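Local structure of TOG array regulator of axonemal microtubules protein 1 (Mus musculus, 5DN7) at residues 143-148 with 180-185; 165-170 with 206-211; 42-47 with 80-85; 69-74 with 88-93; 99-104 with 132-137. The protein takes part in building cilia, binding microtubules and promoting their polymerization through arrayed TOG domains, of which this chain is the second. One frame throughout, in Å; residues are numbered along the deposited sequence.

The five contacts lie along one TOG domain, a solenoid of HEAT-type helix pairs; contacts 1 and 2 lie on the opposite side of the chain's centre from contacts 3 and 4. Contacts 3 and 4 share helix 80-97, with centres 9 Å apart; V44, V82 and L47 of contact 3 touch V89, L74 and L71 of contact 4. Contacts 1 and 2, with centres 11 Å apart, join the same two predicted repeats, contact 1 through their first helices and contact 2 through their second. Contact 5 touches both, M135 reaching L144 and S169, while its nearest atoms stay about 5 Å from contact 4. Between contacts 1 and 3 the centres are 33 Å apart.

Contact 1 of 5, residues 143-148 with 180-185; sequences VLSLLL and LPKLSF
L183 meets L144 and L148 in an apolar cluster that makes up most of this contact. A single methyl, CD1 of L183, does the touching on its side: it lies 3.6 Å from CD1 of L148 and 4.0 Å from CD1 of L144, two leucines one helical turn apart. The L148 and L183 side chains cross at about a right angle, whereas L144 meets L183 more aslant. With CG of L183 opposite the backbone N (chi1 -156°), the branch is carried across to helix 140-148, although its CB does not itself point there. The other methyl, CD2, is turned to L170 of helix 156-172, and that helix also packs on L144 through S169 and on L148 through V162.

The polar part of the contact is looser. K182 runs along the exposed side, and a bend at chi3 (73°) leaves NZ 3.9 Å from OG of S145, too far for a hydrogen bond. OG of S145 is instead bonded to the carbonyl oxygen of Q141, one turn earlier in its own helix.

The two helices are the first of successive HEAT repeats, as predicted from sequence, and segments 143-148 and 180-185 run nearly parallel at 19°, with axes 11.3 Å apart. At that spacing the backbones stay well separated and leucine methyls bridge them, backed by helix 156-172. The chemistry is therefore that of a buried hydrocarbon seam with a polar margin, in which cohesion between the repeats comes from dispersion and burial, and the lysine adds little directional hold.

Contact 2 of 5, residues 165-170 with 206-211; sequences ICICSL and FAVLAS
Second helices of adjacent predicted HEAT repeats stack side by side in the TOG solenoid, and here helix 156-172 meets helix 196-213 through L170, V208, L209 and I167. The segments run in nearly the same direction, 24° apart, with axes 9.9 Å from each other. Their backbones come nearest where L170 faces V208.

L170 engages two neighbours with different parts of its side chain. Its CB lies 3.7 Å from CG1 of V208, a contact made close to the backbone. Farther out, its two methyls straddle one methyl of L209: CD2 of L209 is 3.8 Å from CD1 of L170 and 3.9 Å from CD2 of L170. CG of L170 stands opposite the carbonyl carbon (chi1 -72°), a turn that sends the methyls past V208 to L209. The other branch of V208, CG2, makes a looser approach to CG2 of I167 at 4.3 Å.

L209 also packs within its own helix and on the helix that follows. Its CD1 lies over one face of the F206 ring, 4.2 Å above the plane and offset toward the rim, and its side chain touches L221 of helix 219-226.

All four residues in the contact are buried and wholly apolar at the points where they meet. The interface thus depends on shape: a beta-branched valine close to the backbone and a leucine reaching beyond it fit the two levels of L170, without charge or directional bonding between the two segments.

Contact 3 of 5, residues 42-47 with 80-85; sequences QAVEEL and FKVVHG
V44 presses a methyl against the backbone of G85: CG1 of V44 is 3.3 Å from C of G85 and 3.4 Å from O of G85. Glycine has no side chain to hold the helices apart, and the CA atoms of V44 and G85 come within 6.0 Å. The valine's CG1 sits opposite its own backbone N (chi1 175°), which aims it at the peptide group. Its second methyl, CG2, makes a looser apolar approach to CG1 of V82, at 4.4 Å.

This close approach joins helix 40-52 to helix 80-97, the second helices of two successive predicted HEAT repeats near the beginning of the TOG domain. At the margin of the contact, a water lies 3.2 Å from OE1 of E45 and within weak bonding distance of O of G85, though it cannot serve all the acceptors around it at once. The same carboxylate oxygen of E45 also has a long, weak ion pair with K48.

Farther out, V44 is backed by L31 of helix 25-32, and A43 beside it packs on L27 and L31. V82 rests against R40 and T41 at the beginning of helix 40-52, while its carbonyl oxygen accepts a hydrogen bond from OG1 of T86. On the far side of helix 40-52, E46 forms a salt bridge with R30.

Contact 4 of 5, residues 69-74 with 88-93; sequences SLLYNL and QVLHLL
A chi1 of -62° in L71 sets CG opposite the carbonyl carbon and projects its methyls toward helix 80-97, both against V89 and CD1 also toward L90 and L93. V89 answers with CG1 turned opposite its backbone N (chi1 165°), and this methyl meets the fork of the leucine: CG1 of V89 is 3.7 Å from CD2 of L71 and 3.8 Å from CD1 of L71. The two side chains cross at about a right angle.

CD1 of L71 is the more widely shared branch. Besides V89, it reaches CD1 of L90 at 4.0 Å and, less closely, CD2 of L93 at 4.2 Å. One leucine of helix 61-74 is thus set among three residues of helix 80-97. The segments run antiparallel at 151°, their axes 10.6 Å apart, as parts of the two helices of a single predicted HEAT repeat.

Other parts of the repeat close round the group: F67, one turn before L71, touches V89 and L93, and T86 packs on L71. From the preceding repeat, L51 of helix 40-52 lies against V89. Between the two segments the chemistry is aliphatic and buried, which implies that the pairing of these helices here rests on the fit of branched side chains and the exclusion of water.

Contact 5 of 5, residues 99-104 with 132-137; sequences EQVQQF and LKLMKE
E137 and V101 bury the most surface in this contact, followed by L134, and the three together join the loop after helix 80-97 to the last turns of helix 121-138. V101 is the residue of the loop that points into the contact, and each of its methyls has its own partner. CG1 approaches CB of E137 at 3.9 Å, while CG2 lies 3.9 Å from CD2 of L134. The valine crosses both partners at about a right angle. Its chi1 of 86° places CG1 between the backbone N and the carbonyl carbon and directs CG2 toward the leucine.

E137 takes part chiefly through its aliphatic base. A bend at chi2 (-61°) folds the carboxylate back toward the start of the loop, where OE2 stands 3.8 Å from the backbone N of E99. That is too long for a hydrogen bond, so any attraction there is probably only a general electrostatic one. L134 completes the apolar side of the contact and also packs on V143 of helix 140-148, which links it to the next repeat.

On the other side of the loop, F104 at the N-cap position of helix 105-114 packs on L64 and I68 of helix 61-74, its ring meeting that of H61 with planes about 15° apart. The arrangement is consistent with a linker between predicted HEAT repeats, packed against the end of the second helix of the following one.

Contact 1 of 5, residues 143-148 with 180-185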
# COMPACT_ATOMS: atom_id res chain seq x y z
N VAL A 143 6.19 7.40 0.32
CA VAL A 143 5.12 6.43 0.03
C VAL A 143 4.01 6.56 1.08
O VAL A 143 2.85 6.72 0.73
CB VAL A 143 5.63 4.98 0.02
CG1 VAL A 143 4.45 3.98 -0.07
CG2 VAL A 143 6.60 4.75 -1.11
N LEU A 144 4.39 6.53 2.36
CA LEU A 144 3.39 6.53 3.42
C LEU A 144 2.61 7.84 3.51
O LEU A 144 1.44 7.80 3.84
CB LEU A 144 4.03 6.23 4.78
CG LEU A 144 4.55 4.80 5.05
CD1 LEU A 144 4.80 4.57 6.54
CD2 LEU A 144 3.61 3.76 4.49
N SER A 145 3.23 8.98 3.24
CA SER A 145 2.47 10.25 3.34
C SER A 145 1.40 10.33 2.23
O SER A 145 0.17 10.63 2.49
CB SER A 145 3.42 11.44 3.28
OG SER A 145 4.37 11.36 4.33
N LEU A 146 1.87 10.02 1.01
CA LEU A 146 0.94 9.94 -0.10
C LEU A 146 -0.20 8.99 0.27
O LEU A 146 -1.36 9.34 0.19
CB LEU A 146 1.63 9.47 -1.38
CG LEU A 146 2.74 10.40 -1.87
CD1 LEU A 146 3.28 9.96 -3.23
CD2 LEU A 146 2.22 11.84 -1.90
N LEU A 147 0.16 7.80 0.72
CA LEU A 147 -0.80 6.75 0.99
C LEU A 147 -1.78 7.10 2.10
O LEU A 147 -2.95 6.74 2.03
CB LEU A 147 -0.04 5.48 1.36
CG LEU A 147 -0.88 4.22 1.49
CD1 LEU A 147 -1.71 3.99 0.21
CD2 LEU A 147 0.05 3.04 1.77
N LEU A 148 -1.30 7.83 3.09
CA LEU A 148 -2.07 8.14 4.29
C LEU A 148 -3.11 9.19 4.01
O LEU A 148 -4.09 9.27 4.75
CB LEU A 148 -1.16 8.60 5.43
CG LEU A 148 -0.63 7.42 6.26
CD1 LEU A 148 0.53 7.84 7.18
CD2 LEU A 148 -1.74 6.86 7.07
N LEU A 180 8.49 10.02 12.88
CA LEU A 180 7.54 9.27 13.68
C LEU A 180 6.43 10.11 14.35
O LEU A 180 5.31 9.63 14.45
CB LEU A 180 8.28 8.45 14.74
CG LEU A 180 9.25 7.39 14.22
CD1 LEU A 180 10.00 6.84 15.39
CD2 LEU A 180 8.53 6.27 13.46
N PRO A 181 6.74 11.34 14.83
CA PRO A 181 5.64 12.21 15.29
C PRO A 181 4.60 12.47 14.20
O PRO A 181 3.39 12.34 14.43
CB PRO A 181 6.35 13.52 15.65
CG PRO A 181 7.71 13.08 16.09
CD PRO A 181 8.06 11.89 15.21
N LYS A 182 5.08 12.81 13.01
CA LYS A 182 4.19 13.11 11.91
C LYS A 182 3.33 11.89 11.66
O LYS A 182 2.11 11.98 11.57
CB LYS A 182 4.98 13.50 10.66
CG LYS A 182 4.09 13.92 9.49
CD LYS A 182 4.92 14.48 8.32
CE LYS A 182 5.68 13.37 7.58
NZ LYS A 182 6.48 13.89 6.42
N LEU A 183 3.99 10.74 11.59
CA LEU A 183 3.35 9.47 11.32
C LEU A 183 2.24 9.21 12.34
O LEU A 183 1.11 8.92 11.97
CB LEU A 183 4.39 8.35 11.32
CG LEU A 183 4.10 7.08 10.54
CD1 LEU A 183 3.56 7.39 9.15
CD2 LEU A 183 5.38 6.25 10.43
N SER A 184 2.55 9.34 13.62
CA SER A 184 1.54 9.04 14.63
C SER A 184 0.37 10.02 14.60
O SER A 184 -0.76 9.64 14.92
CB SER A 184 2.16 9.01 16.02
OG SER A 184 2.74 10.26 16.33
N PHE A 185 0.63 11.27 14.23
CA PHE A 185 -0.47 12.23 14.10
C PHE A 185 -1.33 11.91 12.90
O PHE A 185 -2.54 12.11 12.93
CB PHE A 185 0.06 13.67 14.00
CG PHE A 185 0.31 14.31 15.33
CD1 PHE A 185 1.25 13.80 16.20
CD2 PHE A 185 -0.40 15.44 15.71
CE1 PHE A 185 1.49 14.39 17.43
CE2 PHE A 185 -0.15 16.03 16.93
CZ PHE A 185 0.79 15.50 17.79

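Contact 2 of 5, residues 165-170 with 206-211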
# COMPACT_ATOMS: atom_id res chain seq x y z
N ILE A 165 -0.33 -1.32 5.72
CA ILE A 165 0.85 -1.05 4.89
C ILE A 165 1.82 -0.14 5.66
O ILE A 165 3.04 -0.28 5.54
CB ILE A 165 0.43 -0.41 3.54
CG1 ILE A 165 -0.26 -1.47 2.66
CG2 ILE A 165 1.62 0.16 2.78
CD1 ILE A 165 -1.04 -0.85 1.46
N CYS A 166 1.27 0.78 6.46
CA CYS A 166 2.11 1.53 7.39
C CYS A 166 2.85 0.60 8.37
O CYS A 166 4.08 0.73 8.57
CB CYS A 166 1.28 2.57 8.15
SG CYS A 166 0.72 3.93 7.10
N ILE A 167 2.13 -0.36 8.96
CA ILE A 167 2.76 -1.31 9.88
C ILE A 167 3.89 -2.07 9.20
O ILE A 167 5.01 -2.21 9.74
CB ILE A 167 1.75 -2.34 10.42
CG1 ILE A 167 0.67 -1.66 11.24
CG2 ILE A 167 2.47 -3.45 11.25
CD1 ILE A 167 -0.53 -2.56 11.53
N CYS A 168 3.60 -2.55 8.01
CA CYS A 168 4.56 -3.27 7.21
C CYS A 168 5.84 -2.44 6.99
O CYS A 168 6.98 -2.91 7.18
CB CYS A 168 3.89 -3.66 5.90
SG CYS A 168 4.96 -4.51 4.73
N SER A 169 5.63 -1.19 6.59
CA SER A 169 6.69 -0.22 6.40
C SER A 169 7.57 -0.04 7.65
O SER A 169 8.80 -0.09 7.56
CB SER A 169 6.07 1.13 5.99
OG SER A 169 6.99 1.93 5.29
N LEU A 170 6.94 0.13 8.80
CA LEU A 170 7.66 0.40 10.03
C LEU A 170 8.39 -0.84 10.53
O LEU A 170 9.34 -0.73 11.29
CB LEU A 170 6.71 0.90 11.11
CG LEU A 170 6.14 2.31 10.96
CD1 LEU A 170 4.76 2.38 11.65
CD2 LEU A 170 7.13 3.31 11.58
N PHE A 206 0.23 1.65 16.52
CA PHE A 206 0.73 2.45 17.64
C PHE A 206 1.71 1.64 18.51
O PHE A 206 2.67 2.21 19.03
CB PHE A 206 -0.43 3.02 18.47
CG PHE A 206 -0.75 4.49 18.11
CD1 PHE A 206 -1.17 4.83 16.83
CD2 PHE A 206 -0.56 5.51 19.04
CE1 PHE A 206 -1.42 6.17 16.48
CE2 PHE A 206 -0.78 6.85 18.69
CZ PHE A 206 -1.23 7.17 17.42
N ALA A 207 1.50 0.33 18.65
CA ALA A 207 2.48 -0.50 19.35
C ALA A 207 3.83 -0.44 18.63
O ALA A 207 4.90 -0.27 19.28
CB ALA A 207 2.00 -1.96 19.46
N VAL A 208 3.80 -0.56 17.31
CA VAL A 208 5.06 -0.47 16.55
C VAL A 208 5.71 0.93 16.62
O VAL A 208 6.95 1.05 16.67
CB VAL A 208 4.86 -0.85 15.07
CG1 VAL A 208 6.20 -0.82 14.35
CG2 VAL A 208 4.26 -2.24 14.97
N LEU A 209 4.90 1.98 16.60
CA LEU A 209 5.45 3.32 16.79
C LEU A 209 6.11 3.44 18.16
O LEU A 209 7.21 3.96 18.26
CB LEU A 209 4.38 4.39 16.64
CG LEU A 209 3.84 4.55 15.22
CD1 LEU A 209 2.65 5.47 15.25
CD2 LEU A 209 4.94 5.11 14.31
N ALA A 210 5.45 2.98 19.22
CA ALA A 210 6.03 3.04 20.56
C ALA A 210 7.37 2.32 20.60
O ALA A 210 8.34 2.83 21.14
CB ALA A 210 5.09 2.43 21.59
N SER A 211 7.41 1.13 20.00
CA SER A 211 8.65 0.37 19.94
C SER A 211 9.75 1.09 19.15
O SER A 211 10.94 0.99 19.49
CB SER A 211 8.37 -1.01 19.34
OG SER A 211 9.56 -1.65 18.92

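Contact 3 of 5, residues 42-47 with 80-85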
# COMPACT_ATOMS: atom_id res chain seq x y z
N GLN A 42 -6.14 -13.96 -20.56
CA GLN A 42 -5.10 -14.45 -21.42
C GLN A 42 -4.34 -13.31 -22.09
O GLN A 42 -3.15 -13.36 -22.16
CB GLN A 42 -5.66 -15.43 -22.46
CG GLN A 42 -4.86 -15.49 -23.75
CD GLN A 42 -3.66 -16.38 -23.64
OE1 GLN A 42 -3.46 -17.02 -22.61
NE2 GLN A 42 -2.85 -16.43 -24.70
N ALA A 43 -5.06 -12.29 -22.54
CA ALA A 43 -4.48 -11.10 -23.13
C ALA A 43 -3.52 -10.44 -22.13
O ALA A 43 -2.37 -10.13 -22.46
CB ALA A 43 -5.55 -10.14 -23.55
N VAL A 44 -4.01 -10.24 -20.91
CA VAL A 44 -3.21 -9.69 -19.83
C VAL A 44 -1.92 -10.49 -19.58
O VAL A 44 -0.84 -9.91 -19.36
CB VAL A 44 -4.05 -9.63 -18.53
CG1 VAL A 44 -3.19 -9.15 -17.37
CG2 VAL A 44 -5.25 -8.72 -18.71
N GLU A 45 -2.01 -11.82 -19.61
CA GLU A 45 -0.81 -12.60 -19.34
C GLU A 45 0.17 -12.52 -20.51
O GLU A 45 1.40 -12.48 -20.32
CB GLU A 45 -1.17 -14.04 -19.03
CG GLU A 45 -0.01 -14.96 -19.15
CD GLU A 45 0.61 -15.21 -17.80
OE1 GLU A 45 0.21 -14.50 -16.85
OE2 GLU A 45 1.49 -16.09 -17.69
N GLU A 46 -0.37 -12.49 -21.73
CA GLU A 46 0.43 -12.18 -22.92
C GLU A 46 1.21 -10.88 -22.71
O GLU A 46 2.43 -10.83 -22.93
CB GLU A 46 -0.48 -12.07 -24.14
CG GLU A 46 -0.02 -12.85 -25.36
CD GLU A 46 -1.15 -13.05 -26.37
OE1 GLU A 46 -2.09 -13.82 -26.08
OE2 GLU A 46 -1.11 -12.42 -27.45
N LEU A 47 0.50 -9.84 -22.29
CA LEU A 47 1.09 -8.55 -21.97
C LEU A 47 2.24 -8.70 -20.98
O LEU A 47 3.31 -8.13 -21.18
CB LEU A 47 0.03 -7.61 -21.40
CG LEU A 47 0.52 -6.18 -21.12
CD1 LEU A 47 1.31 -5.66 -22.31
CD2 LEU A 47 -0.69 -5.28 -20.81
N PHE A 80 -12.03 -10.49 -10.90
CA PHE A 80 -10.85 -10.30 -10.06
C PHE A 80 -9.61 -10.96 -10.64
O PHE A 80 -8.52 -10.62 -10.23
CB PHE A 80 -11.06 -10.83 -8.64
CG PHE A 80 -10.88 -12.32 -8.51
CD1 PHE A 80 -11.92 -13.18 -8.79
CD2 PHE A 80 -9.66 -12.85 -8.10
CE1 PHE A 80 -11.75 -14.57 -8.67
CE2 PHE A 80 -9.48 -14.21 -7.98
CZ PHE A 80 -10.52 -15.08 -8.26
N LYS A 81 -9.77 -11.89 -11.58
CA LYS A 81 -8.61 -12.57 -12.16
C LYS A 81 -7.91 -11.66 -13.18
O LYS A 81 -6.67 -11.69 -13.33
CB LYS A 81 -9.02 -13.88 -12.83
CG LYS A 81 -9.68 -14.89 -11.88
CD LYS A 81 -10.34 -16.04 -12.65
CE LYS A 81 -10.81 -17.15 -11.71
NZ LYS A 81 -11.88 -18.00 -12.32
N VAL A 82 -8.71 -10.84 -13.86
CA VAL A 82 -8.20 -9.77 -14.70
C VAL A 82 -7.47 -8.74 -13.84
O VAL A 82 -6.37 -8.33 -14.17
CB VAL A 82 -9.31 -9.08 -15.50
CG1 VAL A 82 -8.76 -7.86 -16.21
CG2 VAL A 82 -9.92 -10.04 -16.50
N VAL A 83 -8.09 -8.35 -12.73
CA VAL A 83 -7.44 -7.42 -11.82
C VAL A 83 -6.09 -7.98 -11.35
O VAL A 83 -5.08 -7.27 -11.38
CB VAL A 83 -8.33 -7.12 -10.60
CG1 VAL A 83 -7.58 -6.26 -9.60
CG2 VAL A 83 -9.61 -6.45 -11.05
N HIS A 84 -6.09 -9.25 -10.97
CA HIS A 84 -4.88 -9.92 -10.48
C HIS A 84 -3.78 -9.90 -11.54
O HIS A 84 -2.64 -9.50 -11.25
CB HIS A 84 -5.19 -11.37 -10.06
CG HIS A 84 -3.97 -12.15 -9.68
ND1 HIS A 84 -3.39 -13.07 -10.53
CD2 HIS A 84 -3.21 -12.13 -8.57
CE1 HIS A 84 -2.32 -13.58 -9.95
NE2 HIS A 84 -2.18 -13.03 -8.76
N GLY A 85 -4.13 -10.32 -12.75
CA GLY A 85 -3.16 -10.31 -13.84
C GLY A 85 -2.62 -8.92 -14.16
O GLY A 85 -1.43 -8.74 -14.44
O HOH W 1 -0.50 -11.55 -15.92

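Contact 4 of 5, residues 69-74 with 88-93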
# COMPACT_ATOMS: atom_id res chain seq x y z
N SER A 69 -2.02 4.27 -17.79
CA SER A 69 -3.44 4.63 -17.87
C SER A 69 -4.31 3.41 -18.23
O SER A 69 -5.34 3.13 -17.60
CB SER A 69 -3.61 5.76 -18.89
OG SER A 69 -4.94 6.26 -18.92
N LEU A 70 -3.85 2.66 -19.23
CA LEU A 70 -4.47 1.41 -19.61
C LEU A 70 -4.57 0.42 -18.44
O LEU A 70 -5.65 -0.13 -18.16
CB LEU A 70 -3.69 0.76 -20.75
CG LEU A 70 -4.25 -0.58 -21.20
CD1 LEU A 70 -5.64 -0.36 -21.78
CD2 LEU A 70 -3.34 -1.22 -22.22
N LEU A 71 -3.45 0.21 -17.75
CA LEU A 71 -3.45 -0.66 -16.57
C LEU A 71 -4.46 -0.17 -15.53
O LEU A 71 -5.16 -0.97 -14.91
CB LEU A 71 -2.05 -0.74 -15.96
CG LEU A 71 -1.00 -1.33 -16.90
CD1 LEU A 71 0.33 -1.51 -16.21
CD2 LEU A 71 -1.45 -2.65 -17.50
N TYR A 72 -4.55 1.14 -15.35
CA TYR A 72 -5.47 1.70 -14.38
C TYR A 72 -6.90 1.37 -14.77
O TYR A 72 -7.74 1.07 -13.91
CB TYR A 72 -5.26 3.22 -14.27
CG TYR A 72 -6.10 3.89 -13.20
CD1 TYR A 72 -5.79 3.74 -11.86
CD2 TYR A 72 -7.20 4.69 -13.54
CE1 TYR A 72 -6.55 4.35 -10.87
CE2 TYR A 72 -7.96 5.32 -12.57
CZ TYR A 72 -7.63 5.14 -11.23
OH TYR A 72 -8.38 5.75 -10.23
N ASN A 73 -7.22 1.44 -16.03
CA ASN A 73 -8.52 1.02 -16.47
C ASN A 73 -8.80 -0.45 -16.31
O ASN A 73 -9.86 -0.83 -15.97
CB ASN A 73 -8.84 1.56 -17.85
CG ASN A 73 -8.97 3.06 -17.86
OD1 ASN A 73 -8.42 3.71 -18.71
ND2 ASN A 73 -9.70 3.61 -16.93
N LEU A 74 -7.81 -1.27 -16.56
CA LEU A 74 -7.97 -2.72 -16.43
C LEU A 74 -8.27 -3.14 -14.99
O LEU A 74 -8.92 -4.15 -14.75
CB LEU A 74 -6.73 -3.43 -16.95
CG LEU A 74 -6.52 -3.34 -18.46
CD1 LEU A 74 -5.21 -3.99 -18.87
CD2 LEU A 74 -7.69 -3.98 -19.18
N GLN A 88 -0.14 -7.97 -11.64
CA GLN A 88 1.14 -8.59 -11.97
C GLN A 88 1.90 -7.81 -13.06
O GLN A 88 3.13 -7.61 -12.98
CB GLN A 88 0.91 -10.02 -12.41
CG GLN A 88 0.60 -10.93 -11.27
CD GLN A 88 0.54 -12.35 -11.71
OE1 GLN A 88 -0.20 -12.69 -12.63
NE2 GLN A 88 1.35 -13.20 -11.08
N VAL A 89 1.16 -7.38 -14.08
CA VAL A 89 1.79 -6.54 -15.11
C VAL A 89 2.36 -5.23 -14.53
O VAL A 89 3.46 -4.82 -14.85
CB VAL A 89 0.79 -6.23 -16.23
CG1 VAL A 89 1.30 -5.07 -17.09
CG2 VAL A 89 0.54 -7.48 -17.06
N LEU A 90 1.60 -4.60 -13.66
CA LEU A 90 1.99 -3.36 -13.01
C LEU A 90 3.21 -3.56 -12.12
O LEU A 90 4.12 -2.74 -12.12
CB LEU A 90 0.81 -2.81 -12.20
CG LEU A 90 1.03 -1.47 -11.49
CD1 LEU A 90 1.43 -0.43 -12.50
CD2 LEU A 90 -0.23 -1.04 -10.71
N HIS A 91 3.23 -4.66 -11.38
CA HIS A 91 4.39 -5.00 -10.56
C HIS A 91 5.63 -5.14 -11.42
O HIS A 91 6.70 -4.61 -11.09
CB HIS A 91 4.17 -6.30 -9.78
CG HIS A 91 5.34 -6.70 -8.95
ND1 HIS A 91 5.73 -8.01 -8.76
CD2 HIS A 91 6.23 -5.95 -8.25
CE1 HIS A 91 6.80 -8.05 -7.99
NE2 HIS A 91 7.13 -6.81 -7.67
N LEU A 92 5.49 -5.90 -12.51
CA LEU A 92 6.62 -6.12 -13.39
C LEU A 92 7.10 -4.79 -13.98
O LEU A 92 8.30 -4.52 -14.04
CB LEU A 92 6.26 -7.11 -14.50
CG LEU A 92 7.35 -7.38 -15.54
CD1 LEU A 92 8.64 -7.79 -14.85
CD2 LEU A 92 6.89 -8.49 -16.47
N LEU A 93 6.16 -3.95 -14.40
CA LEU A 93 6.49 -2.65 -14.95
C LEU A 93 7.30 -1.84 -13.94
O LEU A 93 8.34 -1.29 -14.27
CB LEU A 93 5.23 -1.88 -15.35
CG LEU A 93 5.42 -0.40 -15.75
CD1 LEU A 93 6.27 -0.25 -17.02
CD2 LEU A 93 4.09 0.32 -15.90

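Contact 5 of 5, residues 99-104 with 132-137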
# COMPACT_ATOMS: atom_id res chain seq x y z
N GLU A 99 14.37 3.56 -11.09
CA GLU A 99 14.28 4.93 -10.60
C GLU A 99 13.15 5.66 -11.31
O GLU A 99 12.46 6.49 -10.71
CB GLU A 99 15.60 5.66 -10.82
CG GLU A 99 15.80 6.19 -12.23
CD GLU A 99 17.14 6.87 -12.42
OE1 GLU A 99 17.18 8.12 -12.49
OE2 GLU A 99 18.16 6.16 -12.49
N GLN A 100 12.89 5.28 -12.52
CA GLN A 100 11.93 5.95 -13.32
C GLN A 100 10.59 5.88 -12.61
O GLN A 100 9.68 6.58 -12.96
CB GLN A 100 11.83 5.26 -14.67
CG GLN A 100 12.60 5.91 -15.79
CD GLN A 100 12.17 5.43 -17.14
OE1 GLN A 100 11.33 6.02 -17.77
NE2 GLN A 100 12.77 4.37 -17.60
N VAL A 101 10.45 5.01 -11.63
CA VAL A 101 9.19 4.90 -10.95
C VAL A 101 8.91 6.16 -10.23
O VAL A 101 7.78 6.50 -10.02
CB VAL A 101 9.00 3.64 -10.10
CG1 VAL A 101 9.56 3.80 -8.72
CG2 VAL A 101 7.55 3.27 -10.04
N GLN A 102 9.95 6.87 -9.87
CA GLN A 102 9.78 8.09 -9.11
C GLN A 102 8.90 9.01 -9.93
O GLN A 102 8.04 9.71 -9.38
CB GLN A 102 11.14 8.75 -8.84
CG GLN A 102 11.07 9.94 -7.90
CD GLN A 102 12.35 10.13 -7.11
OE1 GLN A 102 12.78 9.24 -6.38
NE2 GLN A 102 12.96 11.30 -7.25
N GLN A 103 9.10 9.00 -11.24
CA GLN A 103 8.30 9.79 -12.12
C GLN A 103 6.88 9.34 -12.07
O GLN A 103 5.99 10.11 -12.35
CB GLN A 103 8.81 9.67 -13.55
CG GLN A 103 8.00 10.45 -14.56
CD GLN A 103 7.94 11.93 -14.22
OE1 GLN A 103 8.93 12.58 -14.21
NE2 GLN A 103 6.77 12.44 -13.92
N PHE A 104 6.62 8.09 -11.72
CA PHE A 104 5.19 7.74 -11.78
C PHE A 104 4.56 7.35 -10.43
O PHE A 104 3.60 6.57 -10.38
CB PHE A 104 4.98 6.59 -12.76
CG PHE A 104 5.46 6.90 -14.14
CD1 PHE A 104 4.67 7.63 -15.01
CD2 PHE A 104 6.71 6.48 -14.56
CE1 PHE A 104 5.11 7.92 -16.27
CE2 PHE A 104 7.16 6.77 -15.82
CZ PHE A 104 6.36 7.49 -16.68
N LEU A 132 5.96 -2.43 -1.47
CA LEU A 132 7.29 -2.62 -0.93
C LEU A 132 8.34 -2.21 -1.94
O LEU A 132 9.37 -1.60 -1.57
CB LEU A 132 7.52 -4.08 -0.50
CG LEU A 132 6.80 -4.41 0.82
CD1 LEU A 132 6.65 -5.92 1.05
CD2 LEU A 132 7.52 -3.73 1.97
N LYS A 133 8.11 -2.51 -3.22
CA LYS A 133 9.03 -2.02 -4.25
C LYS A 133 9.10 -0.47 -4.24
O LYS A 133 10.20 0.12 -4.25
CB LYS A 133 8.63 -2.54 -5.63
CG LYS A 133 9.71 -2.38 -6.68
CD LYS A 133 10.96 -3.16 -6.26
CE LYS A 133 12.09 -3.07 -7.28
NZ LYS A 133 13.02 -4.24 -7.10
N LEU A 134 7.93 0.16 -4.22
CA LEU A 134 7.85 1.62 -4.17
C LEU A 134 8.67 2.15 -3.00
O LEU A 134 9.47 3.06 -3.17
CB LEU A 134 6.41 2.11 -4.05
CG LEU A 134 5.47 1.95 -5.25
CD1 LEU A 134 4.12 2.60 -4.94
CD2 LEU A 134 6.06 2.53 -6.53
N MET A 135 8.47 1.59 -1.81
CA MET A 135 9.21 2.06 -0.65
C MET A 135 10.70 1.88 -0.81
O MET A 135 11.49 2.70 -0.34
CB MET A 135 8.76 1.34 0.61
CG MET A 135 7.38 1.70 1.02
SD MET A 135 6.86 0.67 2.37
CE MET A 135 5.19 1.30 2.44
N LYS A 136 11.09 0.77 -1.43
CA LYS A 136 12.49 0.51 -1.68
C LYS A 136 13.09 1.58 -2.60
O LYS A 136 14.24 1.98 -2.42
CB LYS A 136 12.67 -0.87 -2.31
CG LYS A 136 14.13 -1.28 -2.47
CD LYS A 136 14.34 -2.19 -3.67
CE LYS A 136 13.31 -3.32 -3.69
NZ LYS A 136 13.23 -4.08 -2.41
N GLU A 137 12.31 2.04 -3.57
CA GLU A 137 12.84 2.94 -4.59
C GLU A 137 12.82 4.42 -4.20
O GLU A 137 13.79 5.14 -4.45
CB GLU A 137 12.07 2.74 -5.91
CG GLU A 137 12.36 1.40 -6.59
CD GLU A 137 13.84 1.26 -6.97
OE1 GLU A 137 14.44 0.20 -6.66
OE2 GLU A 137 14.41 2.21 -7.56